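PDB 4AFM: endoglucanase CEL5A from Eubacterium cellulosolvens, which probably hydrolyses beta-1,4-glucans as a family 5 glycoside hydrolase and, through its non-catalytic carbohydrate-binding module, probably binds glucans such as xyloglucan. Local coordinates for residues P25-L30 with M118-I123; F45-D50 with I56-A61; E90-A95 with D99-L104. All coordinates share one frame; numbering follows the deposited sequence. Where two conformers were deposited one is given.

Interaction 1. Residues P25-L30 with M118-I123; sequences PSAYEL and MTVTKI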
ATOM      1  N   PRO A  25      12.891 -10.049   2.474  1.00 11.13           N
ATOM      2  CA  PRO A  25      12.119  -8.915   2.839  1.00 11.60           C
ATOM      3  C   PRO A  25      11.903  -7.955   1.715  1.00  9.31           C
ATOM      4  O   PRO A  25      12.645  -7.943   0.706  1.00 11.07           O
ATOM      5  CB  PRO A  25      12.903  -8.267   3.987  1.00 12.42           C
ATOM      6  CG  PRO A  25      14.257  -8.742   3.744  1.00 14.35           C
ATOM      7  CD  PRO A  25      14.187 -10.096   3.155  1.00 12.83           C
ATOM      8  N   SER A  26      10.930  -7.072   1.860  1.00  9.02           N
ATOM      9  CA  SER A  26      10.499  -6.130   0.834  1.00  7.57           C
ATOM     10  C   SER A  26      10.544  -4.695   1.234  1.00  6.86           C
ATOM     11  O   SER A  26      10.378  -4.398   2.456  1.00  8.11           O
ATOM     12  CB  SER A  26       9.065  -6.404   0.398  1.00  7.71           C
ATOM     13  OG  SER A  26       8.895  -7.811   0.080  1.00  9.92           O
ATOM     14  N   ALA A  27      10.659  -3.778   0.314  1.00  6.71           N
ATOM     15  CA  ALA A  27      10.438  -2.373   0.551  1.00  6.84           C
ATOM     16  C   ALA A  27       9.005  -1.990   0.384  1.00  7.34           C
ATOM     17  O   ALA A  27       8.562  -0.968   0.932  1.00  8.69           O
ATOM     18  CB  ALA A  27      11.338  -1.548  -0.391  1.00  9.05           C
ATOM     19  N   TYR A  28       8.229  -2.690  -0.471  1.00  6.35           N
ATOM     20  CA  TYR A  28       6.864  -2.300  -0.800  1.00  6.85           C
ATOM     21  C   TYR A  28       6.152  -3.526  -1.333  1.00  6.40           C
ATOM     22  O   TYR A  28       6.793  -4.272  -2.142  1.00  7.07           O
ATOM     23  CB  TYR A  28       6.948  -1.238  -1.952  1.00  7.12           C
ATOM     24  CG  TYR A  28       5.596  -0.783  -2.449  1.00  7.48           C
ATOM     25  CD1 TYR A  28       4.907   0.253  -1.840  1.00  8.81           C
ATOM     26  CD2 TYR A  28       5.009  -1.386  -3.575  1.00  8.46           C
ATOM     27  CE1 TYR A  28       3.629   0.677  -2.274  1.00  9.79           C
ATOM     28  CE2 TYR A  28       3.768  -1.014  -4.027  1.00  9.29           C
ATOM     29  CZ  TYR A  28       3.095  -0.003  -3.388  1.00  8.80           C
ATOM     30  OH  TYR A  28       1.842   0.455  -3.838  1.00 10.68           O
ATOM     31  N   GLU A  29       4.970  -3.800  -0.963  1.00  5.93           N
ATOM     32  CA  GLU A  29       4.204  -4.942  -1.478  1.00  6.33           C
ATOM     33  C   GLU A  29       2.799  -4.617  -1.690  1.00  6.56           C
ATOM     34  O   GLU A  29       2.194  -3.918  -0.773  1.00  7.61           O
ATOM     35  CB  GLU A  29       4.273  -6.134  -0.393  1.00  7.81           C
ATOM     36  CG  GLU A  29       5.676  -6.648  -0.232  1.00  9.59           C
ATOM     37  CD  GLU A  29       5.643  -7.640   0.810  1.00  8.76           C
ATOM     38  OE1 GLU A  29       5.459  -7.341   2.070  1.00  9.68           O
ATOM     39  OE2 GLU A  29       6.078  -8.752   0.524  1.00 10.90           O
ATOM     40  N   LEU A  30       2.163  -5.189  -2.655  1.00  6.57           N
ATOM     41  CA  LEU A  30       0.706  -5.104  -2.864  1.00  7.83           C
ATOM     42  C   LEU A  30       0.181  -6.420  -3.197  1.00  8.54           C
ATOM     43  O   LEU A  30       0.889  -7.315  -3.894  1.00  9.48           O
ATOM     44  CB  LEU A  30       0.296  -4.343  -4.069  1.00 10.79           C
ATOM     45  CG  LEU A  30       0.630  -2.949  -4.014  1.00 10.32           C
ATOM     46  CD1 LEU A  30       0.313  -2.168  -5.399  1.00 12.14           C
ATOM     47  CD2 LEU A  30      -0.387  -2.150  -3.110  1.00 14.80           C
HETATM   48  N   MSE A 118      19.064  -1.652   1.777  1.00  6.52           N
HETATM   49  CA  MSE A 118      18.511  -0.765   0.758  0.62  6.32           C
HETATM   50  C   MSE A 118      17.613   0.257   1.405  1.00  6.07           C
HETATM   51  O   MSE A 118      16.824  -0.076   2.303  1.00  7.04           O
HETATM   52  CB  MSE A 118      17.749  -1.643  -0.290  0.62  6.61           C
HETATM   53  CG  MSE A 118      17.389  -0.865  -1.523  0.62  6.31           C
HETATM   54 SE   MSE A 118      16.654  -1.961  -2.927  0.62  7.31          SE
HETATM   55  CE  MSE A 118      14.882  -2.304  -2.213  0.62  7.00           C
ATOM     56  N   THR A 119      17.601   1.473   0.941  1.00  5.98           N
ATOM     57  CA  THR A 119      16.650   2.484   1.356  1.00  6.34           C
ATOM     58  C   THR A 119      15.895   2.970   0.117  1.00  6.34           C
ATOM     59  O   THR A 119      16.531   3.352  -0.896  1.00  7.24           O
ATOM     60  CB  THR A 119      17.293   3.702   2.061  1.00  6.85           C
ATOM     61  OG1 THR A 119      17.871   3.107   3.269  1.00  8.14           O
ATOM     62  CG2 THR A 119      16.315   4.737   2.474  1.00  7.68           C
ATOM     63  N   VAL A 120      14.575   2.926   0.168  1.00  6.00           N
ATOM     64  CA  VAL A 120      13.729   3.483  -0.853  1.00  5.85           C
ATOM     65  C   VAL A 120      13.170   4.789  -0.341  1.00  5.73           C
ATOM     66  O   VAL A 120      12.572   4.791   0.773  1.00  6.19           O
ATOM     67  CB  VAL A 120      12.630   2.449  -1.198  1.00  6.39           C
ATOM     68  CG1 VAL A 120      11.551   3.115  -2.081  1.00  7.36           C
ATOM     69  CG2 VAL A 120      13.228   1.222  -1.906  1.00  7.32           C
ATOM     70  N   THR A 121      13.233   5.828  -1.122  1.00  5.93           N
ATOM     71  CA  THR A 121      12.674   7.123  -0.735  1.00  6.33           C
ATOM     72  C   THR A 121      11.424   7.495  -1.501  1.00  6.08           C
ATOM     73  O   THR A 121      10.677   8.363  -1.070  1.00  7.05           O
ATOM     74  CB  THR A 121      13.741   8.234  -0.842  1.00  7.10           C
ATOM     75  OG1 THR A 121      14.250   8.242  -2.192  1.00  7.27           O
ATOM     76  CG2 THR A 121      14.892   8.002   0.130  1.00  7.82           C
ATOM     77  N   LYS A 122      11.168   6.887  -2.673  1.00  5.91           N
ATOM     78  CA  LYS A 122       9.965   7.231  -3.443  1.00  6.04           C
ATOM     79  C   LYS A 122       9.635   6.110  -4.396  1.00  5.65           C
ATOM     80  O   LYS A 122      10.558   5.520  -4.985  1.00  6.08           O
ATOM     81  CB  LYS A 122      10.191   8.547  -4.191  1.00  8.03           C
ATOM     82  CG  LYS A 122       8.887   9.115  -4.682  1.00 10.32           C
ATOM     83  CD  LYS A 122       9.122  10.557  -5.258  1.00 14.54           C
ATOM     84  CE  LYS A 122       7.827  11.263  -5.446  1.00 17.28           C
ATOM     85  NZ  LYS A 122       7.955  12.701  -5.921  1.00 22.62           N
ATOM     86  N   ILE A 123       8.370   5.819  -4.563  1.00  5.71           N
ATOM     87  CA  ILE A 123       7.867   4.881  -5.575  1.00  5.79           C
ATOM     88  C   ILE A 123       6.734   5.572  -6.268  1.00  6.12           C
ATOM     89  O   ILE A 123       5.789   6.053  -5.597  1.00  6.57           O
ATOM     90  CB  ILE A 123       7.384   3.561  -4.961  1.00  6.18           C
ATOM     91  CG1 ILE A 123       8.476   2.888  -4.119  1.00  6.88           C
ATOM     92  CG2 ILE A 123       6.865   2.638  -6.027  1.00  6.91           C
ATOM     93  CD1 ILE A 123       8.034   1.630  -3.378  1.00  7.84           C
TER
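The root of the Y28 side chain rests on the tip of I123, and one methyl serves several of its atoms. CB comes first and closest, with Y28 CB 3.4 Å from I123 CD1. CG is next, 3.6 Å from that same CD1, and the ring carbon CD1 of Y28 follows at 3.7 Å, so the methyl lies obliquely against the start of the ring. CG of Y28 stands anti to the backbone N (chi1 177°), which leaves CB and the near side of the ring against the methyl while the rest runs past it. A glycerol, probably from the crystallisation liquor, lies about 3 Å from the nearest atom of the tyrosine side chain. I123 suits the place because its extended CG1 branch (chi2 175°) delivers a slim, apolar end. One residue earlier, the small side chain of A27 allows close approach: A27 CB lies 3.7 Å from V120 CG2, the branch beside the backbone N of V120. The selenomethionine M118 flanks this pair, but it was modelled in two conformers and its share is less certain. Strand 28-30 is outermost, within this chain, in the four-stranded sheet, paired with strand 106-111, while strand 118-127 runs beside strand 45-52 in the other sheet, so these apolar groups help fill the interior of a beta-sandwich.

Interaction 2. Residues F45-D50 with I56-A61; sequences FEIKVD and IVLIFA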
ATOM      1  N   PHE A  45       1.917   1.715 -18.168  1.00 10.67           N
ATOM      2  CA  PHE A  45       2.551   2.383 -17.005  1.00  9.89           C
ATOM      3  C   PHE A  45       4.004   2.038 -16.875  1.00  9.22           C
ATOM      4  O   PHE A  45       4.517   1.082 -17.512  1.00  9.37           O
ATOM      5  CB  PHE A  45       1.819   1.944 -15.725  1.00 10.03           C
ATOM      6  CG  PHE A  45       1.946   0.482 -15.343  1.00  8.96           C
ATOM      7  CD1 PHE A  45       3.120   0.035 -14.643  1.00  8.87           C
ATOM      8  CD2 PHE A  45       0.997  -0.475 -15.654  1.00  8.91           C
ATOM      9  CE1 PHE A  45       3.239  -1.284 -14.381  1.00  8.27           C
ATOM     10  CE2 PHE A  45       1.142  -1.784 -15.401  1.00  8.84           C
ATOM     11  CZ  PHE A  45       2.294  -2.226 -14.715  1.00  8.57           C
ATOM     12  N   GLU A  46       4.690   2.857 -16.087  1.00  8.97           N
ATOM     13  CA  GLU A  46       6.006   2.493 -15.576  0.64  9.25           C
ATOM     14  C   GLU A  46       6.008   2.698 -14.112  1.00  9.03           C
ATOM     15  O   GLU A  46       5.194   3.482 -13.565  1.00  9.48           O
ATOM     16  CB  GLU A  46       7.121   3.310 -16.201  0.64 13.47           C
ATOM     17  CG  GLU A  46       6.940   4.773 -16.162  0.64 17.18           C
ATOM     18  CD  GLU A  46       7.976   5.504 -16.997  0.64 22.03           C
ATOM     19  OE1 GLU A  46       8.593   4.891 -17.937  0.64 22.07           O
ATOM     20  OE2 GLU A  46       8.124   6.729 -16.655  0.64 29.71           O
ATOM     21  N   ILE A  47       6.840   1.934 -13.435  1.00  7.47           N
ATOM     22  CA  ILE A  47       7.047   2.115 -12.001  0.84  7.55           C
ATOM     23  C   ILE A  47       8.440   2.685 -11.807  1.00  7.36           C
ATOM     24  O   ILE A  47       9.430   2.073 -12.369  1.00  8.00           O
ATOM     25  CB  ILE A  47       6.872   0.756 -11.297  0.84  8.37           C
ATOM     26  CG1 ILE A  47       5.366   0.306 -11.411  0.84  9.95           C
ATOM     27  CG2 ILE A  47       7.295   0.838  -9.800  0.84  9.65           C
ATOM     28  CD1 ILE A  47       5.139  -1.070 -10.957  0.84 11.32           C
ATOM     29  N   LYS A  48       8.622   3.725 -11.093  1.00  6.64           N
ATOM     30  CA  LYS A  48       9.934   4.302 -10.875  1.00  7.06           C
ATOM     31  C   LYS A  48      10.201   4.306  -9.395  1.00  6.59           C
ATOM     32  O   LYS A  48       9.341   4.701  -8.558  1.00  7.51           O
ATOM     33  CB  LYS A  48       9.960   5.749 -11.351  1.00  8.70           C
ATOM     34  CG  LYS A  48       9.625   5.806 -12.850  1.00 11.88           C
ATOM     35  CD  LYS A  48       9.951   7.174 -13.371  1.00 19.25           C
ATOM     36  CE  LYS A  48       8.764   8.029 -13.358  1.00 27.26           C
ATOM     37  NZ  LYS A  48       9.026   8.934 -14.531  1.00 39.03           N
ATOM     38  N   VAL A  49      11.401   3.935  -8.992  1.00  6.28           N
ATOM     39  CA  VAL A  49      11.750   3.806  -7.559  1.00  5.80           C
ATOM     40  C   VAL A  49      13.024   4.599  -7.298  1.00  5.87           C
ATOM     41  O   VAL A  49      14.065   4.284  -7.988  1.00  6.52           O
ATOM     42  CB  VAL A  49      11.971   2.309  -7.192  1.00  5.81           C
ATOM     43  CG1 VAL A  49      12.263   2.226  -5.703  1.00  6.12           C
ATOM     44  CG2 VAL A  49      10.757   1.462  -7.533  1.00  6.55           C
ATOM     45  N   ASP A  50      13.025   5.510  -6.398  1.00  5.77           N
ATOM     46  CA  ASP A  50      14.261   6.174  -5.947  1.00  6.20           C
ATOM     47  C   ASP A  50      14.802   5.346  -4.840  1.00  6.17           C
ATOM     48  O   ASP A  50      14.110   5.114  -3.790  1.00  6.34           O
ATOM     49  CB  ASP A  50      13.974   7.574  -5.487  1.00  7.37           C
ATOM     50  CG  ASP A  50      13.455   8.492  -6.571  1.00  8.24           C
ATOM     51  OD1 ASP A  50      13.478   8.191  -7.763  1.00  9.05           O
ATOM     52  OD2 ASP A  50      12.956   9.591  -6.148  1.00 10.33           O
ATOM     53  N   ILE A  56      18.172  -3.613  -6.862  1.00  7.57           N
ATOM     54  CA  ILE A  56      16.736  -3.655  -6.668  1.00  7.31           C
ATOM     55  C   ILE A  56      16.109  -4.529  -7.700  1.00  7.26           C
ATOM     56  O   ILE A  56      16.504  -4.579  -8.886  1.00  8.41           O
ATOM     57  CB  ILE A  56      16.159  -2.227  -6.676  1.00  7.17           C
ATOM     58  CG1 ILE A  56      14.711  -2.197  -6.157  1.00  7.88           C
ATOM     59  CG2 ILE A  56      16.278  -1.585  -8.055  1.00  8.35           C
ATOM     60  CD1 ILE A  56      14.216  -0.792  -5.933  1.00  8.55           C
ATOM     61  N   VAL A  57      15.049  -5.246  -7.336  1.00  6.80           N
ATOM     62  CA  VAL A  57      14.190  -5.977  -8.292  1.00  7.22           C
ATOM     63  C   VAL A  57      12.731  -5.677  -8.015  1.00  6.01           C
ATOM     64  O   VAL A  57      12.336  -5.353  -6.898  1.00  6.76           O
ATOM     65  CB  VAL A  57      14.452  -7.506  -8.327  1.00  7.75           C
ATOM     66  CG1 VAL A  57      15.869  -7.794  -8.781  1.00 10.26           C
ATOM     67  CG2 VAL A  57      14.205  -8.111  -6.955  1.00  9.56           C
ATOM     68  N   LEU A  58      11.923  -5.891  -9.037  1.00  5.87           N
ATOM     69  CA  LEU A  58      10.471  -5.813  -8.973  1.00  5.75           C
ATOM     70  C   LEU A  58       9.964  -7.204  -9.231  1.00  5.97           C
ATOM     71  O   LEU A  58      10.422  -7.909 -10.184  1.00  7.04           O
ATOM     72  CB  LEU A  58       9.943  -4.825 -10.020  1.00  6.11           C
ATOM     73  CG  LEU A  58       8.412  -4.713 -10.101  1.00  7.00           C
ATOM     74  CD1 LEU A  58       7.857  -4.093  -8.829  1.00  8.38           C
ATOM     75  CD2 LEU A  58       8.096  -3.821 -11.339  1.00  8.66           C
ATOM     76  N   ILE A  59       9.015  -7.694  -8.469  1.00  5.98           N
ATOM     77  CA  ILE A  59       8.399  -9.065  -8.530  0.58  5.98           C
ATOM     78  C   ILE A  59       6.953  -8.872  -8.945  1.00  5.68           C
ATOM     79  O   ILE A  59       6.232  -8.173  -8.167  1.00  6.01           O
ATOM     80  CB  ILE A  59       8.436  -9.819  -7.144  0.58  6.24           C
ATOM     81  CG1 ILE A  59       9.810  -9.818  -6.483  0.58  6.71           C
ATOM     82  CG2 ILE A  59       7.866 -11.214  -7.298  0.58  6.61           C
ATOM     83  CD1 ILE A  59      10.938 -10.367  -7.328  0.58  8.91           C
ATOM     84  N   PHE A  60       6.454  -9.479  -9.997  1.00  5.79           N
ATOM     85  CA  PHE A  60       5.015  -9.725 -10.211  1.00  5.97           C
ATOM     86  C   PHE A  60       4.817 -11.192 -10.059  1.00  6.15           C
ATOM     87  O   PHE A  60       5.565 -11.976 -10.771  1.00  7.29           O
ATOM     88  CB  PHE A  60       4.566  -9.257 -11.589  1.00  6.75           C
ATOM     89  CG  PHE A  60       4.149  -7.810 -11.667  1.00  7.13           C
ATOM     90  CD1 PHE A  60       4.920  -6.761 -11.082  1.00  7.30           C
ATOM     91  CD2 PHE A  60       2.987  -7.508 -12.303  1.00  7.56           C
ATOM     92  CE1 PHE A  60       4.459  -5.438 -11.222  1.00  7.56           C
ATOM     93  CE2 PHE A  60       2.580  -6.148 -12.438  1.00  8.83           C
ATOM     94  CZ  PHE A  60       3.283  -5.151 -11.849  1.00  7.50           C
ATOM     95  N   ALA A  61       3.917 -11.685  -9.223  1.00  5.90           N
ATOM     96  CA  ALA A  61       3.779 -13.130  -9.010  1.00  5.71           C
ATOM     97  C   ALA A  61       2.357 -13.540  -9.051  1.00  5.76           C
ATOM     98  O   ALA A  61       1.424 -12.808  -8.637  1.00  5.59           O
ATOM     99  CB  ALA A  61       4.474 -13.597  -7.730  1.00  6.06           C
TER
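V49 and I56 meet obliquely at one end of this contact, each sending a terminal methyl across the interior, with V49 CG1 3.6 Å from I56 CD1. In both residues the branch that makes the touch starts anti to the backbone N (V49 chi1 -177°, I56 chi1 -167°), which carries both methyls toward each other across the gap. In the middle the side chains of I47 and L58 cross at about a right angle, ending with I47 CD1 4.1 Å from L58 CD2. I47 was modelled in two conformers, and in this one CD1 also comes up to the edge of the F60 ring, near the ring plane, at 4.4 Å from F60 CE1. The far end is aromatic: F45 CZ and F60 CZ are 4.2 Å apart, and the two rings, their planes close to parallel, meet through their CZ ends and do not overlap face on face. Each has a T-shaped partner elsewhere, F39 for F45 and F101 for F60, and I92 of helix 89-96 touches both.

The strands behind these side chains are not hydrogen-bonded to each other. Their axes come within 10.0 Å, and their directions differ by 145°, the spacing and roughly antiparallel run of two sheets packed face to face in a beta-sandwich. Beta-branched V49, I47 and I56 suit extended strands, and the two phenylalanines span the gap with flat bulk. E46 and K48, on the other face of the strand, form a salt bridge in one conformer of E46, with K48 NZ 3.2 Å from E46 OE2 and nearly in line with its C-O bond. With no polar bond across the interface, cohesion there probably rests on burial of hydrocarbon and dispersion.

Interaction 3. Residues E90-A95 with D99-L104; sequences EQIAKA and DDFSDL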
ATOM      1  N   GLU A  90       5.710  -3.062 -20.383  1.00  9.89           N
ATOM      2  CA  GLU A  90       5.949  -4.076 -21.412  0.69 11.61           C
ATOM      3  C   GLU A  90       7.108  -5.022 -20.884  1.00 10.91           C
ATOM      4  O   GLU A  90       7.020  -6.250 -21.190  1.00 10.87           O
ATOM      5  CB  GLU A  90       6.325  -3.321 -22.666  0.69 15.36           C
ATOM      6  CG  GLU A  90       5.253  -2.436 -23.362  0.69 26.44           C
ATOM      7  CD  GLU A  90       3.726  -2.800 -23.241  0.69 33.71           C
ATOM      8  OE1 GLU A  90       3.298  -3.763 -23.920  0.69 43.33           O
ATOM      9  OE2 GLU A  90       2.898  -2.060 -22.559  0.69 34.12           O
ATOM     10  N   GLN A  91       8.092  -4.556 -20.167  1.00  9.71           N
ATOM     11  CA  GLN A  91       9.082  -5.466 -19.611  1.00 10.48           C
ATOM     12  C   GLN A  91       8.464  -6.441 -18.622  1.00  9.87           C
ATOM     13  O   GLN A  91       8.712  -7.636 -18.560  1.00 10.28           O
ATOM     14  CB  GLN A  91      10.075  -4.519 -19.036  1.00 13.41           C
ATOM     15  CG  GLN A  91      11.010  -5.161 -18.167  1.00 13.80           C
ATOM     16  CD  GLN A  91      11.704  -4.197 -17.196  1.00 11.09           C
ATOM     17  OE1 GLN A  91      11.231  -3.152 -16.668  1.00 11.29           O
ATOM     18  NE2 GLN A  91      12.893  -4.627 -16.880  1.00 11.62           N
ATOM     19  N   ILE A  92       7.568  -5.914 -17.758  1.00  8.97           N
ATOM     20  CA  ILE A  92       6.899  -6.746 -16.762  1.00  8.10           C
ATOM     21  C   ILE A  92       6.073  -7.789 -17.489  1.00  8.41           C
ATOM     22  O   ILE A  92       6.076  -8.966 -17.043  1.00  8.87           O
ATOM     23  CB  ILE A  92       6.009  -5.832 -15.831  1.00  8.61           C
ATOM     24  CG1 ILE A  92       6.874  -4.875 -15.020  1.00  8.72           C
ATOM     25  CG2 ILE A  92       5.145  -6.662 -14.985  1.00  9.45           C
ATOM     26  CD1 ILE A  92       6.082  -3.671 -14.402  1.00  8.82           C
ATOM     27  N   ALA A  93       5.292  -7.426 -18.494  1.00  8.50           N
ATOM     28  CA  ALA A  93       4.449  -8.391 -19.190  1.00  8.61           C
ATOM     29  C   ALA A  93       5.297  -9.506 -19.836  1.00  9.21           C
ATOM     30  O   ALA A  93       4.841 -10.655 -19.804  1.00 10.46           O
ATOM     31  CB  ALA A  93       3.642  -7.630 -20.255  1.00 10.02           C
ATOM     32  N   LYS A  94       6.452  -9.141 -20.352  1.00  9.48           N
ATOM     33  CA  LYS A  94       7.285 -10.192 -20.970  0.79 10.27           C
ATOM     34  C   LYS A  94       7.711 -11.186 -19.890  1.00  9.95           C
ATOM     35  O   LYS A  94       7.672 -12.424 -20.099  1.00 10.50           O
ATOM     36  CB  LYS A  94       8.483  -9.568 -21.582  0.79 13.07           C
ATOM     37  CG  LYS A  94       9.408 -10.640 -22.148  0.79 17.46           C
ATOM     38  CD  LYS A  94      10.636  -9.939 -22.754  0.79 26.61           C
ATOM     39  CE  LYS A  94      11.563 -10.979 -23.411  0.79 33.06           C
ATOM     40  NZ  LYS A  94      12.604 -10.225 -24.192  0.79 42.46           N
ATOM     41  N   ALA A  95       8.086 -10.705 -18.714  1.00  8.28           N
ATOM     42  CA  ALA A  95       8.485 -11.607 -17.610  1.00  8.32           C
ATOM     43  C   ALA A  95       7.318 -12.358 -17.056  1.00  8.63           C
ATOM     44  O   ALA A  95       7.425 -13.527 -16.655  1.00  9.50           O
ATOM     45  CB  ALA A  95       9.193 -10.836 -16.531  1.00  9.04           C
ATOM     46  N   ASP A  99       0.320  -9.709 -20.748  1.00 13.06           N
ATOM     47  CA  ASP A  99      -0.085  -8.465 -20.098  1.00 14.89           C
ATOM     48  C   ASP A  99      -1.509  -8.670 -19.547  1.00 13.52           C
ATOM     49  O   ASP A  99      -2.167  -7.632 -19.294  1.00 14.97           O
ATOM     50  CB  ASP A  99      -0.072  -7.197 -21.003  1.00 18.51           C
ATOM     51  CG  ASP A  99      -0.960  -7.364 -22.215  1.00 21.67           C
ATOM     52  OD1 ASP A  99      -1.615  -8.382 -22.390  1.00 21.18           O
ATOM     53  OD2 ASP A  99      -1.001  -6.381 -23.026  1.00 33.17           O
ATOM     54  N   ASP A 100      -1.933  -9.844 -19.272  1.00 11.54           N
ATOM     55  CA  ASP A 100      -3.212 -10.067 -18.676  1.00 11.57           C
ATOM     56  C   ASP A 100      -2.920 -10.228 -17.144  1.00 10.62           C
ATOM     57  O   ASP A 100      -2.483 -11.302 -16.700  1.00 10.14           O
ATOM     58  CB  ASP A 100      -3.804 -11.377 -19.211  1.00 13.60           C
ATOM     59  CG  ASP A 100      -5.105 -11.709 -18.623  1.00 15.36           C
ATOM     60  OD1 ASP A 100      -5.570 -11.183 -17.662  1.00 13.41           O
ATOM     61  OD2 ASP A 100      -5.754 -12.674 -19.143  1.00 22.20           O
ATOM     62  N   PHE A 101      -3.248  -9.169 -16.377  1.00  9.03           N
ATOM     63  CA  PHE A 101      -3.047  -9.174 -14.900  1.00  8.27           C
ATOM     64  C   PHE A 101      -4.251  -9.572 -14.174  1.00  7.65           C
ATOM     65  O   PHE A 101      -4.363  -9.334 -12.952  1.00  7.88           O
ATOM     66  CB  PHE A 101      -2.439  -7.855 -14.476  1.00  8.50           C
ATOM     67  CG  PHE A 101      -1.143  -7.576 -15.092  1.00  9.04           C
ATOM     68  CD1 PHE A 101      -0.002  -8.457 -14.954  1.00  9.89           C
ATOM     69  CD2 PHE A 101      -0.917  -6.404 -15.880  1.00 13.16           C
ATOM     70  CE1 PHE A 101       1.220  -8.192 -15.599  1.00 10.59           C
ATOM     71  CE2 PHE A 101       0.355  -6.145 -16.442  1.00 14.21           C
ATOM     72  CZ  PHE A 101       1.431  -7.062 -16.391  1.00 12.59           C
ATOM     73  N   SER A 102      -5.237 -10.270 -14.802  1.00  8.00           N
ATOM     74  CA  SER A 102      -6.471 -10.631 -14.126  1.00  8.12           C
ATOM     75  C   SER A 102      -6.265 -11.682 -13.057  1.00  8.16           C
ATOM     76  O   SER A 102      -7.119 -11.887 -12.211  1.00  8.19           O
ATOM     77  CB  SER A 102      -7.516 -11.163 -15.142  1.00  9.04           C
ATOM     78  OG  SER A 102      -7.023 -12.357 -15.758  1.00  9.76           O
ATOM     79  N   ASP A 103      -5.081 -12.348 -13.035  1.00  8.13           N
ATOM     80  CA  ASP A 103      -4.790 -13.388 -12.015  1.00  8.88           C
ATOM     81  C   ASP A 103      -3.565 -12.969 -11.212  1.00  7.51           C
ATOM     82  O   ASP A 103      -2.981 -13.860 -10.526  1.00  8.98           O
ATOM     83  CB  ASP A 103      -4.533 -14.764 -12.722  1.00 10.32           C
ATOM     84  CG  ASP A 103      -3.453 -14.609 -13.859  1.00 11.75           C
ATOM     85  OD1 ASP A 103      -2.779 -13.563 -14.060  1.00 11.15           O
ATOM     86  OD2 ASP A 103      -3.349 -15.656 -14.641  1.00 12.41           O
ATOM     87  N   LEU A 104      -3.181 -11.726 -11.176  1.00  6.58           N
ATOM     88  CA  LEU A 104      -1.981 -11.287 -10.458  1.00  6.97           C
ATOM     89  C   LEU A 104      -2.149 -11.315  -8.970  1.00  6.66           C
ATOM     90  O   LEU A 104      -3.067 -10.611  -8.431  1.00  8.69           O
ATOM     91  CB  LEU A 104      -1.634  -9.898 -10.952  1.00  6.99           C
ATOM     92  CG  LEU A 104      -0.391  -9.269 -10.293  1.00  6.28           C
ATOM     93  CD1 LEU A 104       0.888 -10.050 -10.597  1.00  6.69           C
ATOM     94  CD2 LEU A 104      -0.265  -7.810 -10.727  1.00  7.44           C
TER
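The chain turns back after helix 89-96 so closely that A93 CA and D99 CA are 4.6 Å apart, which places the loop directly beside the helix flank. The small side chain of alanine suits so close an approach: the methyl of A93 meets D99 with A93 CB 3.8 Å from D99 CB. Two residues further on, F101 reaches back to the helix. Its CG stands beside the backbone N (chi1 -60°), and the tip of the ring arrives near I92, with F101 CZ 4.0 Å from I92 CG2. The two side chains cross at about a right angle, and the methyl meets the ring obliquely. The same ring carbon also passes the helix backbone, F101 CZ lying 4.3 Å from A93 CA. From its own segment, D99 CA lies over one face of the ring, offset toward the rim, so the ring meets the helix at its tip and D99 over one face.

The loop contains an Asx turn at D100 that runs into a type I beta turn from F101 to L104. D100 OD1 accepts two hydrogen bonds from S102, one from the backbone N at 3.0 Å on the anti side and one from S102 OG at 2.7 Å on the syn side, both tilted about 25° out of the carboxylate plane, toward the same face. Aspartate suits the spot because one short side chain can reach the amide two residues on, and serine adds a hydroxyl to the grip. The beta turn is closed by the bond from L104 N to F101 O, 3.2 Å. Within the turn, D103 forms a salt bridge with R62 and a hydrogen bond with the hydroxyl of Y96, whose ring also meets that of F101.

Overall arrangement
Interactions 1 and 2 both bridge the two sheets of one beta-sandwich, their centres 10 Å apart. Strands 45-52 and 118-127 are neighbours in one sheet, where probable hydrogen bonds join D50 to T121 and K122; strands 28-30 and 56-62 belong to the other, each beside strand 106-111. Interaction 3, 12 Å from interaction 2 between centres, closes one end of the interior, with I92 and L104 packing on F60. It lies 20 Å from interaction 1, across the chain's centre. Along the chain, 25-30 comes first and 118-123 last, bracketing interaction 2 and then interaction 3, so distant parts of the sequence build one compact carbohydrate-binding module.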